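Local atomic coordinates of HAD hydrolase, family IA, variant 3 (Entamoeba histolytica, PDB entry 6W04), a protein that probably acts as a magnesium-dependent hydrolase of the haloacid dehalogenase (HAD) superfamily, although its natural substrate is not established. Residues A[21-26]-A[49-54]; A[93-98]-A[127-132]; A[139-142]-A[148-151]; A[191-196]-A[205-210]. All blocks are in the same frame, centred on the assembly; numbering follows the deposited sequence.

Interaction 1 (A[21-26]-A[49-54]); sequences FCWKEM and KQLIEH
Glu53 OE2, on the helix whose Leu51 and Ile52 meet Trp23, is gripped twice: by Lys49 NZ one turn earlier, in a salt bridge of 2.6 Å, and by the backbone N of Ile60. The ammonium meets the carboxylate from above its plane, 36° out of it. This polar pair belongs to helix 48-56 alone; no hydrogen bond crosses to 21-26, and the contact between the helices is apolar.

Trp23 takes part in every contact between the segments. Leu51 CB stands 3.7 Å from the centroid of the six-membered ring and only 5° off its normal, a well-centred CH-pi contact over the face. Leu51 CG continues along the indole, 3.8 Å from Trp23 CE2, and Leu51 CD1 reaches the five-membered ring, so Leu51 spans both rings of the indole on one face. Ile52 arrives differently: its CG1 sits near the ring plane, at the edge, 3.6 Å from Trp23 CH2. With CG anti to the carbonyl carbon (chi1 -80°), Trp23 projects its ring into the gap between helices whose closest CA atoms, Trp23 and Leu51, are 7.9 Å apart. Asn48 and Ile55 of the same partner helix and Lys72 of helix 62-82 also touch the indole. All three residues of the contact are buried, as expected for the interior of the helical cap that accompanies the core in family IA HAD proteins.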
loop_
_atom_site.group_PDB
_atom_site.type_symbol
_atom_site.label_atom_id
_atom_site.label_comp_id
_atom_site.label_asym_id
_atom_site.label_seq_id
_atom_site.Cartn_x
_atom_site.Cartn_y
_atom_site.Cartn_z
ATOM N N PHE A 21 -3.109 5.347 -15.111
ATOM C CA PHE A 21 -2.517 5.893 -16.337
ATOM C C PHE A 21 -1.500 4.944 -16.933
ATOM O O PHE A 21 -1.434 4.794 -18.156
ATOM C CB PHE A 21 -1.780 7.215 -16.090
ATOM C CG PHE A 21 -2.620 8.305 -15.556
ATOM C CD1 PHE A 21 -3.995 8.273 -15.674
ATOM C CD2 PHE A 21 -2.015 9.387 -14.925
ATOM C CE1 PHE A 21 -4.770 9.303 -15.171
ATOM C CE2 PHE A 21 -2.776 10.412 -14.422
ATOM C CZ PHE A 21 -4.155 10.373 -14.545
ATOM N N CYS A 22 -0.627 4.379 -16.089
ATOM C CA CYS A 22 0.409 3.480 -16.589
ATOM C C CYS A 22 -0.190 2.215 -17.178
ATOM O O CYS A 22 0.272 1.745 -18.223
ATOM C CB CYS A 22 1.397 3.112 -15.488
ATOM S SG CYS A 22 2.300 4.545 -14.930
ATOM N N TRP A 23 -1.226 1.657 -16.550
ATOM C CA TRP A 23 -1.827 0.474 -17.167
ATOM C C TRP A 23 -2.583 0.833 -18.436
ATOM O O TRP A 23 -2.670 0.010 -19.356
ATOM C CB TRP A 23 -2.772 -0.263 -16.196
ATOM C CG TRP A 23 -2.007 -1.126 -15.240
ATOM C CD1 TRP A 23 -1.917 -0.979 -13.882
ATOM C CD2 TRP A 23 -1.208 -2.262 -15.581
ATOM N NE1 TRP A 23 -1.115 -1.976 -13.352
ATOM C CE2 TRP A 23 -0.662 -2.768 -14.381
ATOM C CE3 TRP A 23 -0.873 -2.886 -16.797
ATOM C CZ2 TRP A 23 0.192 -3.872 -14.356
ATOM C CZ3 TRP A 23 -0.028 -3.981 -16.772
ATOM C CH2 TRP A 23 0.503 -4.463 -15.563
ATOM N N LYS A 24 -3.182 2.023 -18.492
ATOM C CA LYS A 24 -3.875 2.410 -19.711
ATOM C C LYS A 24 -2.886 2.612 -20.841
ATOM O O LYS A 24 -3.124 2.187 -21.985
ATOM C CB LYS A 24 -4.717 3.677 -19.469
ATOM C CG LYS A 24 -5.967 3.341 -18.672
ATOM C CD LYS A 24 -6.746 4.603 -18.291
ATOM C CE LYS A 24 -7.935 4.242 -17.427
ATOM N NZ LYS A 24 -8.724 5.433 -17.056
ATOM N N GLU A 25 -1.762 3.246 -20.536
ATOM C CA GLU A 25 -0.716 3.416 -21.538
ATOM C C GLU A 25 -0.173 2.067 -21.995
ATOM O O GLU A 25 0.054 1.864 -23.194
ATOM C CB GLU A 25 0.396 4.325 -20.977
ATOM C CG GLU A 25 1.609 4.500 -21.904
ATOM C CD GLU A 25 1.329 5.324 -23.176
ATOM O OE1 GLU A 25 2.010 5.072 -24.199
ATOM O OE2 GLU A 25 0.449 6.226 -23.166
ATOM N N MET A 26 0.023 1.122 -21.065
ATOM C CA MET A 26 0.520 -0.204 -21.448
ATOM C C MET A 26 -0.477 -0.933 -22.332
ATOM O O MET A 26 -0.093 -1.578 -23.316
ATOM C CB MET A 26 0.801 -1.077 -20.215
ATOM C CG MET A 26 1.975 -0.604 -19.358
ATOM S SD MET A 26 3.501 -0.484 -20.322
ATOM C CE MET A 26 3.702 -2.230 -20.622
ATOM N N LYS A 49 0.041 -9.667 -13.019
ATOM C CA LYS A 49 -0.119 -10.725 -14.007
ATOM C C LYS A 49 -1.526 -10.712 -14.582
ATOM O O LYS A 49 -1.721 -10.878 -15.800
ATOM C CB LYS A 49 0.191 -12.077 -13.360
ATOM C CG LYS A 49 0.070 -13.282 -14.295
ATOM C CD LYS A 49 0.824 -14.484 -13.682
ATOM C CE LYS A 49 0.860 -15.715 -14.612
ATOM N NZ LYS A 49 -0.476 -16.377 -14.785
ATOM N N GLN A 50 -2.527 -10.554 -13.712
ATOM C CA GLN A 50 -3.910 -10.540 -14.173
ATOM C C GLN A 50 -4.167 -9.366 -15.098
ATOM O O GLN A 50 -4.956 -9.472 -16.046
ATOM C CB GLN A 50 -4.873 -10.484 -12.983
ATOM C CG GLN A 50 -4.910 -11.746 -12.131
ATOM C CD GLN A 50 -5.840 -11.596 -10.931
ATOM O OE1 GLN A 50 -5.480 -10.984 -9.932
ATOM N NE2 GLN A 50 -7.029 -12.165 -11.028
ATOM N N LEU A 51 -3.548 -8.214 -14.812
ATOM C CA LEU A 51 -3.716 -7.056 -15.688
ATOM C C LEU A 51 -3.152 -7.337 -17.078
ATOM O O LEU A 51 -3.808 -7.082 -18.100
ATOM C CB LEU A 51 -3.030 -5.826 -15.078
ATOM C CG LEU A 51 -3.854 -4.887 -14.187
ATOM C CD1 LEU A 51 -4.789 -4.055 -15.014
ATOM C CD2 LEU A 51 -4.636 -5.639 -13.144
ATOM N N ILE A 52 -1.936 -7.870 -17.136
ATOM C CA ILE A 52 -1.313 -8.136 -18.435
ATOM C C ILE A 52 -2.098 -9.192 -19.198
ATOM O O ILE A 52 -2.304 -9.076 -20.418
ATOM C CB ILE A 52 0.155 -8.555 -18.251
ATOM C CG1 ILE A 52 0.920 -7.451 -17.527
ATOM C CG2 ILE A 52 0.766 -8.875 -19.626
ATOM C CD1 ILE A 52 2.095 -7.959 -16.659
ATOM N N GLU A 53 -2.541 -10.246 -18.493
ATOM C CA GLU A 53 -3.374 -11.264 -19.124
ATOM C C GLU A 53 -4.666 -10.672 -19.668
ATOM O O GLU A 53 -5.136 -11.081 -20.730
ATOM C CB GLU A 53 -3.680 -12.403 -18.137
ATOM C CG GLU A 53 -2.402 -13.195 -17.793
ATOM C CD GLU A 53 -2.617 -14.230 -16.712
ATOM O OE1 GLU A 53 -3.549 -14.047 -15.898
ATOM O OE2 GLU A 53 -1.876 -15.238 -16.711
ATOM N N HIS A 54 -5.272 -9.729 -18.946
ATOM C CA HIS A 54 -6.446 -9.054 -19.492
ATOM C C HIS A 54 -6.106 -8.331 -20.789
ATOM O O HIS A 54 -6.841 -8.431 -21.780
ATOM C CB HIS A 54 -7.018 -8.050 -18.496
ATOM C CG HIS A 54 -8.201 -7.310 -19.035
ATOM N ND1 HIS A 54 -9.486 -7.797 -18.931
ATOM C CD2 HIS A 54 -8.293 -6.150 -19.721
ATOM C CE1 HIS A 54 -10.323 -6.956 -19.518
ATOM N NE2 HIS A 54 -9.622 -5.940 -19.993
#

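Interaction 2 (A[93-98]-A[127-132]); sequences NLFEAL and EWFDID
Phe95 overlaps Trp128 by its CD2 corner, which lies over one face of the indole 3.8 Å from Trp128 CG. Inclined at 48°, the two planes meet at an intermediate angle. Phe95 CB adds to the overlap at 3.8 Å from Trp128 CD1, at the pyrrole side of the indole. On the opposite face of the indole, Glu127 CB stands 3.6 Å above the plane and over its centre, so the tryptophan lies between the aliphatic carbon of its own neighbour and the helix residue.

The far end of the Phe95 ring takes a second aromatic partner. Phe129 presents its edge to the face of Phe95, with CZ to CZ at 3.7 Å, centroids 5.0 Å apart and planes at 81°: a T-shaped (edge-to-face) pair. Consecutive loop residues thus use Phe95 in different ways, Trp128 meeting the CB and CD2 side and Phe129 coming over a face of the ring, toward CE1, CE2 and CZ. The Phe129 ring stands beside its backbone N (chi1 -66°), which carries its CE2 and CZ edge in toward the helix. Glu96 touches the indole more loosely through CG.

Beyond the cluster the loop bends in an Asx turn, Asp130 OD1 accepting from Asp132 N at 3.0 Å. Phe6 on strand 3-7 and Phe105 on strand 105-112 extend the aromatic contacts from Phe95 and Phe129 respectively. Helix 91-100 and the loop entering strand 135-137 are thereby joined over the parallel sheet by an aromatic cluster, within the Rossmann-like core of the HAD fold.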
loop_
_atom_site.group_PDB
_atom_site.type_symbol
_atom_site.label_atom_id
_atom_site.label_comp_id
_atom_site.label_asym_id
_atom_site.label_seq_id
_atom_site.Cartn_x
_atom_site.Cartn_y
_atom_site.Cartn_z
ATOM N N ASN A 93 3.599 14.613 10.179
ATOM C CA ASN A 93 3.298 14.971 11.562
ATOM C C ASN A 93 3.118 13.737 12.428
ATOM O O ASN A 93 3.618 13.683 13.560
ATOM C CB ASN A 93 2.034 15.826 11.630
ATOM C CG ASN A 93 2.242 17.226 11.102
ATOM O OD1 ASN A 93 3.374 17.712 10.998
ATOM N ND2 ASN A 93 1.142 17.896 10.772
ATOM N N LEU A 94 2.375 12.745 11.929
ATOM C CA LEU A 94 2.215 11.506 12.681
ATOM C C LEU A 94 3.561 10.826 12.907
ATOM O O LEU A 94 3.851 10.371 14.020
ATOM C CB LEU A 94 1.247 10.566 11.955
ATOM C CG LEU A 94 0.788 9.340 12.740
ATOM C CD1 LEU A 94 0.331 9.771 14.138
ATOM C CD2 LEU A 94 -0.336 8.574 11.993
ATOM N N PHE A 95 4.393 10.748 11.859
ATOM C CA PHE A 95 5.735 10.182 11.992
ATOM C C PHE A 95 6.493 10.812 13.156
ATOM O O PHE A 95 7.075 10.108 13.986
ATOM C CB PHE A 95 6.552 10.392 10.709
ATOM C CG PHE A 95 6.008 9.711 9.490
ATOM C CD1 PHE A 95 5.085 8.684 9.578
ATOM C CD2 PHE A 95 6.464 10.095 8.239
ATOM C CE1 PHE A 95 4.602 8.074 8.430
ATOM C CE2 PHE A 95 6.001 9.485 7.094
ATOM C CZ PHE A 95 5.064 8.474 7.188
ATOM N N GLU A 96 6.522 12.147 13.208
ATOM C CA GLU A 96 7.261 12.833 14.267
ATOM C C GLU A 96 6.620 12.604 15.630
ATOM O O GLU A 96 7.321 12.373 16.624
ATOM C CB GLU A 96 7.343 14.327 13.960
ATOM C CG GLU A 96 7.955 14.644 12.596
ATOM C CD GLU A 96 7.925 16.127 12.272
ATOM O OE1 GLU A 96 8.722 16.586 11.432
ATOM O OE2 GLU A 96 7.093 16.839 12.866
ATOM N N ALA A 97 5.290 12.657 15.695
ATOM C CA ALA A 97 4.611 12.449 16.965
ATOM C C ALA A 97 4.848 11.040 17.496
ATOM O O ALA A 97 4.974 10.842 18.713
ATOM C CB ALA A 97 3.117 12.734 16.813
ATOM N N LEU A 98 4.905 10.047 16.601
ATOM C CA LEU A 98 5.124 8.666 17.022
ATOM C C LEU A 98 6.513 8.486 17.633
ATOM O O LEU A 98 6.658 7.885 18.705
ATOM C CB LEU A 98 4.924 7.717 15.828
ATOM C CG LEU A 98 3.473 7.496 15.388
ATOM C CD1 LEU A 98 3.387 6.714 14.078
ATOM C CD2 LEU A 98 2.663 6.811 16.507
ATOM N N GLU A 127 14.522 9.858 6.565
ATOM C CA GLU A 127 14.326 10.859 7.618
ATOM C C GLU A 127 13.549 10.275 8.797
ATOM O O GLU A 127 13.790 10.656 9.945
ATOM C CB GLU A 127 13.583 12.077 7.060
ATOM C CG GLU A 127 14.433 13.115 6.368
ATOM C CD GLU A 127 15.114 14.056 7.353
ATOM O OE1 GLU A 127 14.940 13.877 8.574
ATOM O OE2 GLU A 127 15.819 14.977 6.899
ATOM N N TRP A 128 12.617 9.343 8.530
ATOM C CA TRP A 128 11.721 8.820 9.558
ATOM C C TRP A 128 11.771 7.316 9.726
ATOM O O TRP A 128 11.317 6.823 10.767
ATOM C CB TRP A 128 10.263 9.212 9.264
ATOM C CG TRP A 128 10.115 10.649 8.908
ATOM C CD1 TRP A 128 10.026 11.703 9.766
ATOM C CD2 TRP A 128 10.044 11.192 7.593
ATOM N NE1 TRP A 128 9.899 12.877 9.062
ATOM C CE2 TRP A 128 9.910 12.590 7.725
ATOM C CE3 TRP A 128 10.073 10.630 6.312
ATOM C CZ2 TRP A 128 9.806 13.438 6.624
ATOM C CZ3 TRP A 128 9.974 11.472 5.218
ATOM C CH2 TRP A 128 9.846 12.865 5.383
ATOM N N PHE A 129 12.327 6.583 8.759
ATOM C CA PHE A 129 12.301 5.126 8.722
ATOM C C PHE A 129 13.710 4.562 8.657
ATOM O O PHE A 129 14.543 5.039 7.875
ATOM C CB PHE A 129 11.517 4.634 7.494
ATOM C CG PHE A 129 10.068 4.986 7.546
ATOM C CD1 PHE A 129 9.165 4.147 8.179
ATOM C CD2 PHE A 129 9.610 6.169 6.999
ATOM C CE1 PHE A 129 7.821 4.462 8.236
ATOM C CE2 PHE A 129 8.256 6.500 7.070
ATOM C CZ PHE A 129 7.366 5.642 7.688
ATOM N N ASP A 130 13.959 3.523 9.447
ATOM C CA ASP A 130 15.116 2.665 9.232
ATOM C C ASP A 130 14.866 1.883 7.950
ATOM O O ASP A 130 13.953 1.049 7.911
ATOM C CB ASP A 130 15.303 1.738 10.430
ATOM C CG ASP A 130 16.525 0.834 10.309
ATOM O OD1 ASP A 130 17.042 0.626 9.183
ATOM O OD2 ASP A 130 16.964 0.309 11.357
ATOM N N ILE A 131 15.677 2.139 6.911
ATOM C CA ILE A 131 15.423 1.544 5.594
ATOM C C ILE A 131 15.460 0.024 5.659
ATOM O O ILE A 131 14.813 -0.647 4.856
ATOM C CB ILE A 131 16.412 2.066 4.518
ATOM C CG1 ILE A 131 17.860 1.722 4.857
ATOM C CG2 ILE A 131 16.275 3.551 4.292
ATOM C CD1 ILE A 131 18.844 2.191 3.795
ATOM N N ASP A 132 16.212 -0.545 6.601
ATOM C CA ASP A 132 16.304 -1.998 6.710
ATOM C C ASP A 132 15.068 -2.637 7.353
ATOM O O ASP A 132 14.899 -3.852 7.238
ATOM C CB ASP A 132 17.570 -2.370 7.493
ATOM C CG ASP A 132 17.735 -3.874 7.685
ATOM O OD1 ASP A 132 17.640 -4.634 6.700
ATOM O OD2 ASP A 132 17.978 -4.297 8.839
#

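Interaction 3 (A[139-142]-A[148-151]); sequences FTFK and DIYL
The loop after strand 135-137 turns into helix 148-157 here, and its sequence around Lys144 resembles the lysine-bearing motif III of HAD proteins. Asp148, in the first turn of the helix, holds the loop through a single oxygen. OD2 accepts from the backbone N of Lys142 at 3.1 Å, with an N-H...O angle of 156°, and from Lys142 NZ at 3.2 Å in a salt bridge. The two donors approach differently: OD2 meets the ammonium with its syn lone pair, whereas the amide comes from 42° out of the carboxylate plane. Bends at chi3 and chi4 fold the lysine back, so that one residue supplies both donors to the same atom. The lysine and the start of the helix would both be expected to stabilise the charged form of Asp148.

A water closes a second connection, donating to Lys142 O at 2.7 Å and accepting from Ile149 N at 2.8 Å; the direct O to N separation is too long for a bond.

Apolar contact comes from Phe141. Its CG occupies the position between backbone N and carbonyl carbon (chi1 59°), which places the ring beside the helix start. There CE1 lies 3.6 Å from Ile149 CB, while Phe141 CB meets Asp148 CB at 3.8 Å. Next along the helix, Tyr150 OH is hydrogen-bonded to Glu168, a magnesium-binding position of this protein that does not ligate the ion in this chain. Ile149 and Tyr150 both touch Lys144, and the Ile149 side chain is about 9 Å from the bound magnesium ion, which places this probable motif III loop and the start of its helix near the HAD metal site.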
loop_
_atom_site.group_PDB
_atom_site.type_symbol
_atom_site.label_atom_id
_atom_site.label_comp_id
_atom_site.label_asym_id
_atom_site.label_seq_id
_atom_site.Cartn_x
_atom_site.Cartn_y
_atom_site.Cartn_z
ATOM N N PHE A 139 9.845 -11.466 -2.438
ATOM C CA PHE A 139 9.519 -12.801 -2.927
ATOM C C PHE A 139 9.801 -13.883 -1.893
ATOM O O PHE A 139 9.993 -15.044 -2.238
ATOM C CB PHE A 139 10.242 -13.096 -4.239
ATOM C CG PHE A 139 9.964 -12.078 -5.306
ATOM C CD1 PHE A 139 8.822 -12.167 -6.086
ATOM C CD2 PHE A 139 10.831 -11.015 -5.506
ATOM C CE1 PHE A 139 8.557 -11.222 -7.059
ATOM C CE2 PHE A 139 10.574 -10.070 -6.475
ATOM C CZ PHE A 139 9.435 -10.169 -7.252
ATOM N N THR A 140 9.798 -13.522 -0.613
ATOM C CA THR A 140 10.008 -14.488 0.453
ATOM C C THR A 140 8.743 -14.740 1.269
ATOM O O THR A 140 8.808 -15.427 2.292
ATOM C CB THR A 140 11.141 -14.031 1.376
ATOM O OG1 THR A 140 10.720 -12.892 2.135
ATOM C CG2 THR A 140 12.396 -13.673 0.566
ATOM N N PHE A 141 7.597 -14.207 0.844
ATOM C CA PHE A 141 6.358 -14.412 1.581
ATOM C C PHE A 141 5.175 -14.263 0.627
ATOM O O PHE A 141 5.306 -13.752 -0.488
ATOM C CB PHE A 141 6.239 -13.432 2.761
ATOM C CG PHE A 141 6.280 -11.977 2.354
ATOM C CD1 PHE A 141 5.112 -11.307 1.974
ATOM C CD2 PHE A 141 7.487 -11.276 2.347
ATOM C CE1 PHE A 141 5.143 -9.964 1.598
ATOM C CE2 PHE A 141 7.531 -9.925 1.972
ATOM C CZ PHE A 141 6.362 -9.265 1.595
ATOM N N LYS A 142 4.012 -14.709 1.084
ATOM C CA LYS A 142 2.802 -14.611 0.281
ATOM C C LYS A 142 2.216 -13.215 0.427
ATOM O O LYS A 142 2.173 -12.657 1.527
ATOM C CB LYS A 142 1.778 -15.663 0.710
ATOM C CG LYS A 142 2.228 -17.095 0.560
ATOM C CD LYS A 142 1.106 -18.055 0.960
ATOM C CE LYS A 142 0.720 -17.920 2.433
ATOM N NZ LYS A 142 1.749 -18.516 3.336
ATOM N N ASP A 148 1.066 -12.602 5.883
ATOM C CA ASP A 148 2.521 -12.692 6.017
ATOM C C ASP A 148 3.188 -11.320 6.133
ATOM O O ASP A 148 4.037 -11.108 7.004
ATOM C CB ASP A 148 3.102 -13.452 4.829
ATOM C CG ASP A 148 2.471 -14.815 4.637
ATOM O OD1 ASP A 148 1.390 -15.063 5.212
ATOM O OD2 ASP A 148 3.063 -15.633 3.902
ATOM N N ILE A 149 2.821 -10.373 5.263
ATOM C CA ILE A 149 3.562 -9.109 5.227
ATOM C C ILE A 149 3.462 -8.353 6.551
ATOM O O ILE A 149 4.422 -7.680 6.959
ATOM C CB ILE A 149 3.103 -8.236 4.035
ATOM C CG1 ILE A 149 4.113 -7.120 3.776
ATOM C CG2 ILE A 149 1.703 -7.611 4.249
ATOM C CD1 ILE A 149 3.791 -6.332 2.513
ATOM N N TYR A 150 2.337 -8.458 7.264
ATOM C CA TYR A 150 2.230 -7.685 8.501
ATOM C C TYR A 150 2.836 -8.407 9.699
ATOM O O TYR A 150 3.372 -7.746 10.599
ATOM C CB TYR A 150 0.764 -7.285 8.768
ATOM C CG TYR A 150 0.364 -6.158 7.839
ATOM C CD1 TYR A 150 1.095 -4.973 7.824
ATOM C CD2 TYR A 150 -0.698 -6.294 6.939
ATOM C CE1 TYR A 150 0.778 -3.938 6.965
ATOM C CE2 TYR A 150 -1.030 -5.248 6.058
ATOM C CZ TYR A 150 -0.275 -4.080 6.068
ATOM O OH TYR A 150 -0.572 -3.022 5.219
ATOM N N LEU A 151 2.780 -9.744 9.729
ATOM C CA LEU A 151 3.571 -10.491 10.706
ATOM C C LEU A 151 5.052 -10.198 10.539
ATOM O O LEU A 151 5.792 -10.058 11.523
ATOM C CB LEU A 151 3.316 -11.986 10.550
ATOM C CG LEU A 151 1.850 -12.361 10.724
ATOM C CD1 LEU A 151 1.633 -13.831 10.395
ATOM C CD2 LEU A 151 1.410 -12.033 12.142
HETATM O O HOH W 1 1.118 -10.693 3.080
#

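Interaction 4 (A[191-196]-A[205-210]); sequences MTVNEL and AIHTFN
With its two methyls set on either side of the CA-CB bond by a chi1 of 155°, CG1 opposite the backbone N and CG2 beside it, Val193 reaches both the strand residue Ala205 and the imidazole of His207. In His207 a chi1 of -67° swings the imidazole toward Val193 CG2. That methyl then lies over the imidazole face, 3.9 Å from the centroid and 20° off the normal, a CH-pi contact displaced toward CE1 and NE2. The same Val193 CG2 is 3.8 Å from Ala205 O.

A water ties Val193 and His207 together as well, accepting from Val193 N at 3.1 Å and lying 2.8 Å from His207 NE2. One turn into the helix, Leu196 CB rests against Ala205 CB at 3.8 Å, and Leu196 CD1 also reaches that methyl. The close approach of the backbones, with the CA atoms of Val193 and Ala205 5.3 Å apart, is consistent with the small side chain at Ala205.

The start of the helix is fixed by a capping box. Glu195 N donates to Thr192 OG1 at 2.9 Å, and Thr192 N returns a bond to Glu195 OE1 at 3.0 Å. Ile206 points away from the helix, and its backbone pairs with Gly186 and Ala188. The contact packs a capped helix against the edge strand in the beta-alpha-beta unit formed by strand 183-187, helix 193-197 and strand 205-206.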
loop_
_atom_site.group_PDB
_atom_site.type_symbol
_atom_site.label_atom_id
_atom_site.label_comp_id
_atom_site.label_asym_id
_atom_site.label_seq_id
_atom_site.Cartn_x
_atom_site.Cartn_y
_atom_site.Cartn_z
ATOM N N MET A 191 -11.650 4.009 -1.900
ATOM C CA MET A 191 -12.942 3.776 -1.276
ATOM C C MET A 191 -13.336 4.973 -0.422
ATOM O O MET A 191 -12.481 5.706 0.070
ATOM C CB MET A 191 -12.883 2.507 -0.435
ATOM C CG MET A 191 -12.549 1.293 -1.333
ATOM S SD MET A 191 -12.283 -0.245 -0.445
ATOM C CE MET A 191 -13.860 -0.478 0.324
ATOM N N THR A 192 -14.645 5.188 -0.290
ATOM C CA THR A 192 -15.150 6.180 0.652
ATOM C C THR A 192 -14.948 5.690 2.085
ATOM O O THR A 192 -14.678 4.511 2.335
ATOM C CB THR A 192 -16.630 6.455 0.411
ATOM O OG1 THR A 192 -17.412 5.299 0.773
ATOM C CG2 THR A 192 -16.868 6.817 -1.052
ATOM N N VAL A 193 -15.081 6.618 3.039
ATOM C CA VAL A 193 -15.049 6.238 4.452
ATOM C C VAL A 193 -16.123 5.194 4.748
ATOM O O VAL A 193 -15.866 4.192 5.429
ATOM C CB VAL A 193 -15.215 7.480 5.353
ATOM C CG1 VAL A 193 -15.792 7.078 6.708
ATOM C CG2 VAL A 193 -13.886 8.184 5.527
ATOM N N ASN A 194 -17.348 5.429 4.259
ATOM C CA ASN A 194 -18.465 4.524 4.535
ATOM C C ASN A 194 -18.262 3.163 3.881
ATOM O O ASN A 194 -18.711 2.141 4.416
ATOM C CB ASN A 194 -19.777 5.126 4.041
ATOM C CG ASN A 194 -20.209 6.325 4.852
ATOM O OD1 ASN A 194 -19.744 6.532 5.976
ATOM N ND2 ASN A 194 -21.106 7.128 4.285
ATOM N N GLU A 195 -17.628 3.133 2.713
ATOM C CA GLU A 195 -17.378 1.850 2.070
ATOM C C GLU A 195 -16.367 1.039 2.868
ATOM O O GLU A 195 -16.533 -0.172 3.035
ATOM C CB GLU A 195 -16.917 2.065 0.626
ATOM C CG GLU A 195 -18.048 2.562 -0.306
ATOM C CD GLU A 195 -17.528 2.977 -1.677
ATOM O OE1 GLU A 195 -16.313 3.246 -1.802
ATOM O OE2 GLU A 195 -18.327 3.028 -2.634
ATOM N N LEU A 196 -15.339 1.698 3.405
ATOM C CA LEU A 196 -14.367 0.991 4.236
ATOM C C LEU A 196 -15.000 0.501 5.531
ATOM O O LEU A 196 -14.641 -0.574 6.019
ATOM C CB LEU A 196 -13.165 1.892 4.531
ATOM C CG LEU A 196 -12.236 2.178 3.340
ATOM C CD1 LEU A 196 -11.524 3.537 3.483
ATOM C CD2 LEU A 196 -11.208 1.049 3.173
ATOM N N ALA A 205 -12.284 4.712 9.627
ATOM C CA ALA A 205 -11.648 5.056 8.364
ATOM C C ALA A 205 -11.544 6.571 8.303
ATOM O O ALA A 205 -12.368 7.278 8.887
ATOM C CB ALA A 205 -12.429 4.485 7.165
ATOM N N ILE A 206 -10.498 7.070 7.638
ATOM C CA ILE A 206 -10.233 8.502 7.588
ATOM C C ILE A 206 -9.801 8.894 6.183
ATOM O O ILE A 206 -9.390 8.057 5.370
ATOM C CB ILE A 206 -9.156 8.941 8.603
ATOM C CG1 ILE A 206 -7.840 8.213 8.303
ATOM C CG2 ILE A 206 -9.647 8.706 10.029
ATOM C CD1 ILE A 206 -6.701 8.529 9.255
ATOM N N HIS A 207 -9.875 10.204 5.919
ATOM C CA HIS A 207 -9.454 10.722 4.619
ATOM C C HIS A 207 -7.956 10.979 4.584
ATOM O O HIS A 207 -7.289 10.636 3.602
ATOM C CB HIS A 207 -10.228 11.994 4.270
ATOM C CG HIS A 207 -11.689 11.761 4.045
ATOM N ND1 HIS A 207 -12.652 12.107 4.971
ATOM C CD2 HIS A 207 -12.351 11.198 3.006
ATOM C CE1 HIS A 207 -13.845 11.771 4.508
ATOM N NE2 HIS A 207 -13.690 11.220 3.318
ATOM N N THR A 208 -7.414 11.594 5.640
ATOM C CA THR A 208 -5.987 11.895 5.744
ATOM C C THR A 208 -5.520 11.666 7.178
ATOM O O THR A 208 -6.326 11.491 8.096
ATOM C CB THR A 208 -5.667 13.339 5.349
ATOM O OG1 THR A 208 -5.964 14.201 6.452
ATOM C CG2 THR A 208 -6.467 13.777 4.138
ATOM N N PHE A 209 -4.199 11.711 7.384
ATOM C CA PHE A 209 -3.684 11.491 8.732
ATOM C C PHE A 209 -3.907 12.682 9.660
ATOM O O PHE A 209 -3.689 12.543 10.868
ATOM C CB PHE A 209 -2.202 11.091 8.673
ATOM C CG PHE A 209 -1.989 9.772 7.975
ATOM C CD1 PHE A 209 -2.064 8.581 8.686
ATOM C CD2 PHE A 209 -1.813 9.724 6.596
ATOM C CE1 PHE A 209 -1.915 7.354 8.044
ATOM C CE2 PHE A 209 -1.672 8.505 5.936
ATOM C CZ PHE A 209 -1.716 7.319 6.658
ATOM N N ASN A 210 -4.365 13.827 9.140
ATOM C CA ASN A 210 -4.820 14.911 10.008
ATOM C C ASN A 210 -6.003 14.497 10.871
ATOM O O ASN A 210 -6.276 15.149 11.883
ATOM C CB ASN A 210 -5.230 16.141 9.191
ATOM C CG ASN A 210 -4.057 16.817 8.512
ATOM O OD1 ASN A 210 -2.925 16.745 8.986
ATOM N ND2 ASN A 210 -4.325 17.485 7.395
HETATM O O HOH W 2 -15.473 9.521 1.918
#

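Interactions 2, 3 and 4 lie around the parallel sheet, while interaction 1 lies in the helical region, its centre 33 Å from that of interaction 2 and on the opposite side of the chain's centre. Interactions 2 and 4 alone touch, where Leu94 CD2 packs 3.7 Å from Phe209 CD1. The magnesium ion, bound by Asp7, Asn9 and Asp169, orders the set by nearest approach: about 9 Å from the side chain of Ile149 in interaction 3, about 10 Å from Leu196 in interaction 4, about 13 Å from Trp23 and about 14 Å from Phe95. None of the four contacts supplies a ligand to the ion.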